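Local atomic coordinates of tyrocidine synthetase 3 (PDB entry 2JGP), a protein that probably forms peptide bonds in tyrocidine assembly, its carrier domain holding intermediates on a phosphopantetheine arm and its condensation domain joining them. Residues Phe140-Ala145 with Val238-Gly243; Lys312-Gly317 with His498-Ala503; Glu411-Leu416 with Arg424-Asp429. All coordinates share one frame; numbering follows the deposited sequence.

How the contacts relate
Running from the N terminus, the chain leaves the carrier domain and enters the condensation domain, to which all three contacts belong. Contact 1 closes first, bringing helix 227-241 back onto helix 133-146 after an excursion rich in strands. Contact 2 opens only later: helix 312-325 waits until helix 489-508, near the C terminus, returns to it, 180 residues separating 312-317 from 498-503. Contact 3 is nested inside that long loop and is itself short, folding the segment before strand 430-435 back onto helix 409-415. Contacts 1 and 3 lie on opposite sides of the chain's centre, their centres about 40 Å apart, while contacts 2 and 3 come to about 15 Å between nearest atoms.

Contact 1 of 3, residues Phe140-Ala145 with Val238-Gly243; sequences FQRLIA and VQLYQG
Leu-240 pushes its forked end between Leu-143 and the aliphatic part of Arg-142. CD1 serves Leu-143 and the base of Arg-142: it lies 3.5 Å from CD2 of Leu-143, a squeeze for two methyl carbons, reaches CG of that residue at 3.7 Å, and sits 4.1 Å from CB of Arg-142. CD2 of Leu-240 turns to the arginine and rests 4.1 Å from its CD. The leucine therefore spans the base and the middle of the arginine chain, crossing it obliquely. Arg-142 offers that apolar flank because its chain runs extended from CG to NE, which carries the guanidinium past the leucine and leaves methylenes to do the touching. In Leu-143, CG stands anti to the carbonyl carbon (chi1 -82°), and the branch swings CD2 across toward the partner helix although the CB bond itself does not aim there. The contact is apolar throughout, with Leu-143 on its buried side and Arg-142 on its exposed side. Just past the last turn, Gly-243 leaves helical angles with a positive phi in a Schellman motif, its N bonded back to Leu-240 O at 2.9 Å. Helix packs on helix here: Leu-240 also touches Ala-139 of helix 133-146, Leu-143 leans on Glu-236 and Trp-237 of helix 227-241, and Tyr-241 reaches Arg-135 and Val-136.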
# COMPACT_ATOMS: atom_id res chain seq x y z
N PHE A 140 -17.73 -0.15 19.68
CA PHE A 140 -17.45 0.98 18.79
C PHE A 140 -17.13 2.27 19.55
O PHE A 140 -16.28 3.05 19.12
CB PHE A 140 -18.61 1.22 17.82
CG PHE A 140 -18.55 0.35 16.60
CD1 PHE A 140 -17.60 0.58 15.61
CD2 PHE A 140 -19.44 -0.70 16.43
CE1 PHE A 140 -17.53 -0.22 14.48
CE2 PHE A 140 -19.39 -1.51 15.30
CZ PHE A 140 -18.43 -1.27 14.33
N GLN A 141 -17.80 2.49 20.67
CA GLN A 141 -17.55 3.66 21.50
C GLN A 141 -16.12 3.62 22.04
O GLN A 141 -15.42 4.64 22.03
CB GLN A 141 -18.57 3.76 22.63
CG GLN A 141 -19.96 4.19 22.14
CD GLN A 141 -21.02 4.17 23.22
OE1 GLN A 141 -21.96 4.96 23.18
NE2 GLN A 141 -20.89 3.27 24.18
N ARG A 142 -15.70 2.44 22.49
CA ARG A 142 -14.32 2.24 22.94
C ARG A 142 -13.32 2.43 21.80
O ARG A 142 -12.28 3.04 21.99
CB ARG A 142 -14.15 0.86 23.58
CG ARG A 142 -14.77 0.74 24.97
CD ARG A 142 -14.32 -0.53 25.68
NE ARG A 142 -14.67 -0.52 27.10
CZ ARG A 142 -15.88 -0.76 27.60
NH1 ARG A 142 -16.91 -1.02 26.80
NH2 ARG A 142 -16.07 -0.72 28.91
N LEU A 143 -13.64 1.91 20.61
CA LEU A 143 -12.78 2.09 19.43
C LEU A 143 -12.59 3.56 19.11
O LEU A 143 -11.47 4.00 18.82
CB LEU A 143 -13.37 1.41 18.19
CG LEU A 143 -13.17 -0.09 17.97
CD1 LEU A 143 -13.78 -0.47 16.62
CD2 LEU A 143 -11.69 -0.48 18.02
N ILE A 144 -13.69 4.31 19.15
CA ILE A 144 -13.67 5.75 18.90
C ILE A 144 -12.83 6.47 19.95
O ILE A 144 -12.05 7.35 19.61
CB ILE A 144 -15.10 6.33 18.88
CG1 ILE A 144 -15.87 5.79 17.66
CG2 ILE A 144 -15.06 7.85 18.82
CD1 ILE A 144 -17.38 5.98 17.76
N ALA A 145 -12.97 6.08 21.22
CA ALA A 145 -12.13 6.62 22.29
C ALA A 145 -10.65 6.28 22.08
O ALA A 145 -9.77 7.10 22.34
CB ALA A 145 -12.59 6.09 23.65
N VAL A 238 -13.81 -6.98 17.50
CA VAL A 238 -14.03 -8.36 17.96
C VAL A 238 -13.44 -8.59 19.36
O VAL A 238 -14.08 -9.20 20.22
CB VAL A 238 -13.42 -9.38 16.97
CG1 VAL A 238 -13.36 -10.78 17.58
CG2 VAL A 238 -14.21 -9.40 15.67
N GLN A 239 -12.22 -8.11 19.56
CA GLN A 239 -11.55 -8.22 20.86
C GLN A 239 -12.28 -7.42 21.95
O GLN A 239 -12.52 -7.94 23.04
CB GLN A 239 -10.09 -7.75 20.76
CG GLN A 239 -9.17 -8.73 20.05
CD GLN A 239 -7.79 -8.14 19.78
OE1 GLN A 239 -7.63 -7.29 18.90
NE2 GLN A 239 -6.79 -8.59 20.52
N LEU A 240 -12.63 -6.17 21.64
CA LEU A 240 -13.34 -5.30 22.58
C LEU A 240 -14.72 -5.84 22.96
O LEU A 240 -15.12 -5.76 24.12
CB LEU A 240 -13.47 -3.88 22.03
CG LEU A 240 -12.17 -3.07 22.01
CD1 LEU A 240 -12.33 -1.83 21.13
CD2 LEU A 240 -11.71 -2.70 23.42
N TYR A 241 -15.43 -6.40 21.98
CA TYR A 241 -16.73 -7.05 22.24
C TYR A 241 -16.58 -8.19 23.25
O TYR A 241 -17.47 -8.41 24.07
CB TYR A 241 -17.34 -7.57 20.93
CG TYR A 241 -18.75 -8.11 21.09
CD1 TYR A 241 -19.86 -7.32 20.81
CD2 TYR A 241 -18.97 -9.43 21.51
CE1 TYR A 241 -21.16 -7.81 20.95
CE2 TYR A 241 -20.26 -9.93 21.65
CZ TYR A 241 -21.35 -9.12 21.37
OH TYR A 241 -22.63 -9.62 21.51
N GLN A 242 -15.47 -8.92 23.17
CA GLN A 242 -15.17 -10.00 24.12
C GLN A 242 -14.64 -9.48 25.46
O GLN A 242 -14.47 -10.27 26.40
CB GLN A 242 -14.13 -10.96 23.52
CG GLN A 242 -14.57 -11.66 22.24
CD GLN A 242 -13.41 -12.35 21.53
OE1 GLN A 242 -12.45 -12.77 22.17
NE2 GLN A 242 -13.51 -12.48 20.22
N GLY A 243 -14.38 -8.18 25.55
CA GLY A 243 -13.91 -7.56 26.79
C GLY A 243 -12.40 -7.58 26.97
O GLY A 243 -11.91 -7.38 28.08

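Contact 2 of 3, residues Lys312-Gly317 with His498-Ala503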
# COMPACT_ATOMS: atom_id res chain seq x y z
N LYS A 312 -1.09 -25.26 -7.81
CA LYS A 312 -0.08 -25.49 -6.77
C LYS A 312 1.34 -25.57 -7.32
O LYS A 312 2.27 -24.98 -6.75
CB LYS A 312 -0.38 -26.78 -6.01
CG LYS A 312 -1.59 -26.69 -5.12
CD LYS A 312 -1.84 -27.97 -4.37
CE LYS A 312 -3.15 -27.90 -3.60
NZ LYS A 312 -3.48 -29.18 -2.93
N ALA A 313 1.51 -26.30 -8.41
CA ALA A 313 2.84 -26.57 -8.97
C ALA A 313 3.54 -25.28 -9.40
O ALA A 313 4.70 -25.06 -9.07
CB ALA A 313 2.74 -27.53 -10.14
N LEU A 314 2.82 -24.44 -10.14
CA LEU A 314 3.38 -23.16 -10.61
C LEU A 314 3.66 -22.20 -9.46
O LEU A 314 4.69 -21.50 -9.46
CB LEU A 314 2.43 -22.51 -11.61
CG LEU A 314 2.91 -21.20 -12.24
CD1 LEU A 314 4.31 -21.32 -12.83
CD2 LEU A 314 1.90 -20.77 -13.31
N THR A 315 2.75 -22.14 -8.50
CA THR A 315 2.93 -21.31 -7.31
C THR A 315 4.23 -21.66 -6.60
O THR A 315 4.99 -20.78 -6.21
CB THR A 315 1.75 -21.45 -6.33
OG1 THR A 315 0.54 -21.02 -6.97
CG2 THR A 315 1.97 -20.60 -5.07
N GLU A 316 4.49 -22.95 -6.44
CA GLU A 316 5.71 -23.43 -5.79
C GLU A 316 6.95 -23.08 -6.62
O GLU A 316 7.97 -22.67 -6.07
CB GLU A 316 5.63 -24.93 -5.57
CG GLU A 316 6.72 -25.46 -4.66
CD GLU A 316 6.64 -26.96 -4.49
OE1 GLU A 316 6.61 -27.42 -3.32
OE2 GLU A 316 6.63 -27.69 -5.51
N GLY A 317 6.86 -23.24 -7.94
CA GLY A 317 7.96 -22.90 -8.83
C GLY A 317 8.33 -21.42 -8.77
O GLY A 317 9.50 -21.07 -8.79
N HIS A 498 -2.43 -15.77 -20.33
CA HIS A 498 -1.14 -15.37 -20.87
C HIS A 498 -0.13 -15.03 -19.76
O HIS A 498 1.05 -15.32 -19.90
CB HIS A 498 -1.27 -14.21 -21.86
CG HIS A 498 -1.84 -14.61 -23.18
ND1 HIS A 498 -1.93 -15.92 -23.60
CD2 HIS A 498 -2.34 -13.87 -24.20
CE1 HIS A 498 -2.46 -15.97 -24.80
NE2 HIS A 498 -2.72 -14.73 -25.19
N PHE A 499 -0.61 -14.45 -18.67
CA PHE A 499 0.26 -14.23 -17.51
C PHE A 499 0.80 -15.57 -16.98
O PHE A 499 1.99 -15.69 -16.67
CB PHE A 499 -0.46 -13.48 -16.38
CG PHE A 499 0.39 -13.29 -15.15
CD1 PHE A 499 1.29 -12.23 -15.08
CD2 PHE A 499 0.32 -14.18 -14.09
CE1 PHE A 499 2.09 -12.06 -13.96
CE2 PHE A 499 1.12 -14.02 -12.97
CZ PHE A 499 2.01 -12.96 -12.90
N LEU A 500 -0.09 -16.56 -16.89
CA LEU A 500 0.29 -17.87 -16.38
C LEU A 500 1.23 -18.60 -17.33
O LEU A 500 2.09 -19.35 -16.88
CB LEU A 500 -0.95 -18.73 -16.11
CG LEU A 500 -1.91 -18.21 -15.04
CD1 LEU A 500 -3.12 -19.14 -14.93
CD2 LEU A 500 -1.21 -18.05 -13.70
N THR A 501 1.06 -18.40 -18.63
CA THR A 501 1.98 -18.98 -19.61
C THR A 501 3.37 -18.34 -19.46
O THR A 501 4.38 -19.03 -19.45
CB THR A 501 1.46 -18.87 -21.06
OG1 THR A 501 1.27 -17.50 -21.42
CG2 THR A 501 0.13 -19.60 -21.22
N ILE A 502 3.41 -17.01 -19.32
CA ILE A 502 4.68 -16.32 -19.11
C ILE A 502 5.34 -16.83 -17.82
O ILE A 502 6.54 -17.14 -17.80
CB ILE A 502 4.50 -14.78 -19.06
CG1 ILE A 502 4.16 -14.25 -20.45
CG2 ILE A 502 5.77 -14.11 -18.53
CD1 ILE A 502 3.57 -12.84 -20.44
N ALA A 503 4.55 -16.95 -16.76
CA ALA A 503 5.02 -17.42 -15.47
C ALA A 503 5.62 -18.82 -15.55
O ALA A 503 6.69 -19.08 -15.01
CB ALA A 503 3.89 -17.38 -14.44
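With chi1 at -177° Leu-314 holds CG anti to its backbone N, and chi2 at 51° then spreads the two methyl groups over helix 489-508, CD1 toward the backbone of Ala-503 and CD2 between Ala-503 CB and Leu-500. Leu-500 is set the other way, CG anti to the carbonyl carbon, which lets its CD2 meet CD2 of Leu-314 at 4.2 Å, methyl against methyl. The CB of Ala-503 is 4.1 Å from the same CD2 of Leu-314. CD2 of Leu-314 also lies 3.8 Å from the carbonyl O of Leu-500, so it settles against backbone as much as side chain, while CD1 of Leu-314 is 3.9 Å from C of Ala-503. One leucine thus carries the whole approach from 312-317, and Ala-503, with only a CB, lets it come down close to the opposing main chain. Within helix 489-508, Thr-501 OG1 donates to His-498 O at 2.7 Å, tilted 28° from the carbonyl plane. Ile-502 N reaches that oxygen from the same face, so the carbonyl is gripped twice. Around the pair, Leu-500 rests on Ala-310 and on Ile-478 of strand 476-483. Chemically, the contact between 312-317 and 498-503 is apolar, with no polar bond linking them: the Thr-501 hydroxyl bonds within its own helix, and Thr-315 OG1 turns to Gly-311 O and Met-476 N.

Contact 3 of 3, residues Glu411-Leu416 with Arg424-Asp429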
# COMPACT_ATOMS: atom_id res chain seq x y z
N GLU A 411 2.81 15.07 -4.46
CA GLU A 411 3.87 16.02 -4.79
C GLU A 411 4.51 15.71 -6.14
O GLU A 411 4.79 16.63 -6.92
CB GLU A 411 4.95 16.02 -3.70
CG GLU A 411 4.48 16.62 -2.38
CD GLU A 411 4.01 18.05 -2.53
OE1 GLU A 411 4.67 18.82 -3.26
OE2 GLU A 411 2.99 18.40 -1.91
N LEU A 412 4.73 14.43 -6.42
CA LEU A 412 5.33 14.00 -7.68
C LEU A 412 4.50 14.44 -8.88
O LEU A 412 5.03 14.98 -9.85
CB LEU A 412 5.51 12.48 -7.70
CG LEU A 412 6.12 11.88 -8.97
CD1 LEU A 412 7.47 12.51 -9.29
CD2 LEU A 412 6.25 10.37 -8.82
N VAL A 413 3.20 14.19 -8.81
CA VAL A 413 2.28 14.54 -9.90
C VAL A 413 2.33 16.03 -10.23
O VAL A 413 2.41 16.41 -11.39
CB VAL A 413 0.83 14.13 -9.57
CG1 VAL A 413 -0.16 14.81 -10.52
CG2 VAL A 413 0.69 12.61 -9.62
N GLU A 414 2.29 16.86 -9.19
CA GLU A 414 2.33 18.31 -9.36
C GLU A 414 3.71 18.79 -9.81
O GLU A 414 3.81 19.71 -10.62
CB GLU A 414 1.92 19.01 -8.06
CG GLU A 414 0.46 18.78 -7.67
CD GLU A 414 -0.53 19.41 -8.64
OE1 GLU A 414 -1.59 18.80 -8.90
OE2 GLU A 414 -0.26 20.52 -9.15
N LYS A 415 4.76 18.17 -9.28
CA LYS A 415 6.14 18.59 -9.58
C LYS A 415 6.55 18.26 -11.01
O LYS A 415 7.36 18.97 -11.61
CB LYS A 415 7.12 17.94 -8.60
CG LYS A 415 8.53 18.51 -8.62
CD LYS A 415 8.58 19.91 -8.03
CE LYS A 415 10.01 20.39 -7.86
NZ LYS A 415 10.10 21.53 -6.91
N LEU A 416 5.99 17.19 -11.57
CA LEU A 416 6.30 16.78 -12.94
C LEU A 416 5.53 17.58 -14.00
O LEU A 416 5.70 17.34 -15.20
CB LEU A 416 6.01 15.28 -13.13
CG LEU A 416 6.98 14.31 -12.46
CD1 LEU A 416 6.49 12.88 -12.59
CD2 LEU A 416 8.38 14.45 -13.05
N ARG A 424 -7.36 9.01 -18.77
CA ARG A 424 -6.39 8.14 -18.12
C ARG A 424 -5.82 8.77 -16.86
O ARG A 424 -6.17 9.89 -16.50
CB ARG A 424 -5.30 7.71 -19.12
CG ARG A 424 -4.89 8.76 -20.14
CD ARG A 424 -4.55 8.12 -21.48
NE ARG A 424 -3.76 6.91 -21.29
CZ ARG A 424 -3.62 5.93 -22.19
NH1 ARG A 424 -4.21 5.99 -23.38
NH2 ARG A 424 -2.88 4.87 -21.88
N ASN A 425 -4.96 8.02 -16.17
CA ASN A 425 -4.43 8.45 -14.88
C ASN A 425 -2.99 8.92 -14.98
O ASN A 425 -2.27 8.52 -15.89
CB ASN A 425 -4.56 7.32 -13.86
CG ASN A 425 -6.00 7.11 -13.41
OD1 ASN A 425 -6.50 7.85 -12.57
ND2 ASN A 425 -6.66 6.11 -13.98
N PRO A 426 -2.56 9.79 -14.04
CA PRO A 426 -1.20 10.30 -14.11
C PRO A 426 -0.16 9.21 -13.86
O PRO A 426 -0.33 8.37 -12.96
CB PRO A 426 -1.16 11.39 -13.02
CG PRO A 426 -2.28 11.07 -12.10
CD PRO A 426 -3.31 10.34 -12.90
N LEU A 427 0.88 9.21 -14.70
CA LEU A 427 2.05 8.33 -14.59
C LEU A 427 1.81 6.85 -14.94
O LEU A 427 2.65 6.25 -15.60
CB LEU A 427 2.73 8.45 -13.22
CG LEU A 427 3.62 9.69 -13.04
CD1 LEU A 427 4.20 9.74 -11.64
CD2 LEU A 427 4.74 9.72 -14.09
N PHE A 428 0.69 6.27 -14.50
CA PHE A 428 0.38 4.87 -14.81
C PHE A 428 -1.12 4.62 -14.99
O PHE A 428 -1.95 5.28 -14.36
CB PHE A 428 0.95 3.93 -13.73
CG PHE A 428 0.58 4.31 -12.33
CD1 PHE A 428 -0.63 3.88 -11.78
CD2 PHE A 428 1.42 5.10 -11.57
CE1 PHE A 428 -0.98 4.24 -10.48
CE2 PHE A 428 1.07 5.45 -10.27
CZ PHE A 428 -0.13 5.02 -9.73
N ASP A 429 -1.44 3.67 -15.86
CA ASP A 429 -2.83 3.29 -16.14
C ASP A 429 -3.15 1.86 -15.71
O ASP A 429 -4.24 1.36 -15.97
CB ASP A 429 -3.10 3.47 -17.62
CG ASP A 429 -3.20 4.92 -18.00
OD1 ASP A 429 -4.04 5.62 -17.39
OD2 ASP A 429 -2.43 5.37 -18.87
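Leu-427 reaches into the angle between Leu-412 on helix 409-415 and Leu-416 just past its end, one turn on, and here the packing is close. Its CD1 presses to 3.5 Å from CD2 of Leu-412, whose CG lies a little farther off, and its CD2 meets CD1 of Leu-416 at 3.9 Å. It crosses both leucines at about a right angle; its CD1 touches both, its CD2 only Leu-416. A positive phi of 72° at Leu-427 turns the backbone sharply at this point. The other part is looser: Val-413 CG2 meets the CB-CG edge of Pro-426, 4.1 Å from CB. Of the touching residues only Leu-412 is buried. Farther along 424-429 the loop is braced from within. In a salt bridge, NE and NH2 of Arg-424 both grip OD2 of Asp-429, the NH2 bond 3.1 Å long, in the guanidinium plane but from above the carboxylate plane, while Asn-425 N gives a nearly straight bond to OD1 of Asp-429 (2.8 Å, 174°). In the fold, the loop leads from helix 409-415 into strand 430-435; Leu-412 also packs on Trp-276 and Leu-277 of helix 267-279, and Leu-427 on Ala-376 of strand 373-379.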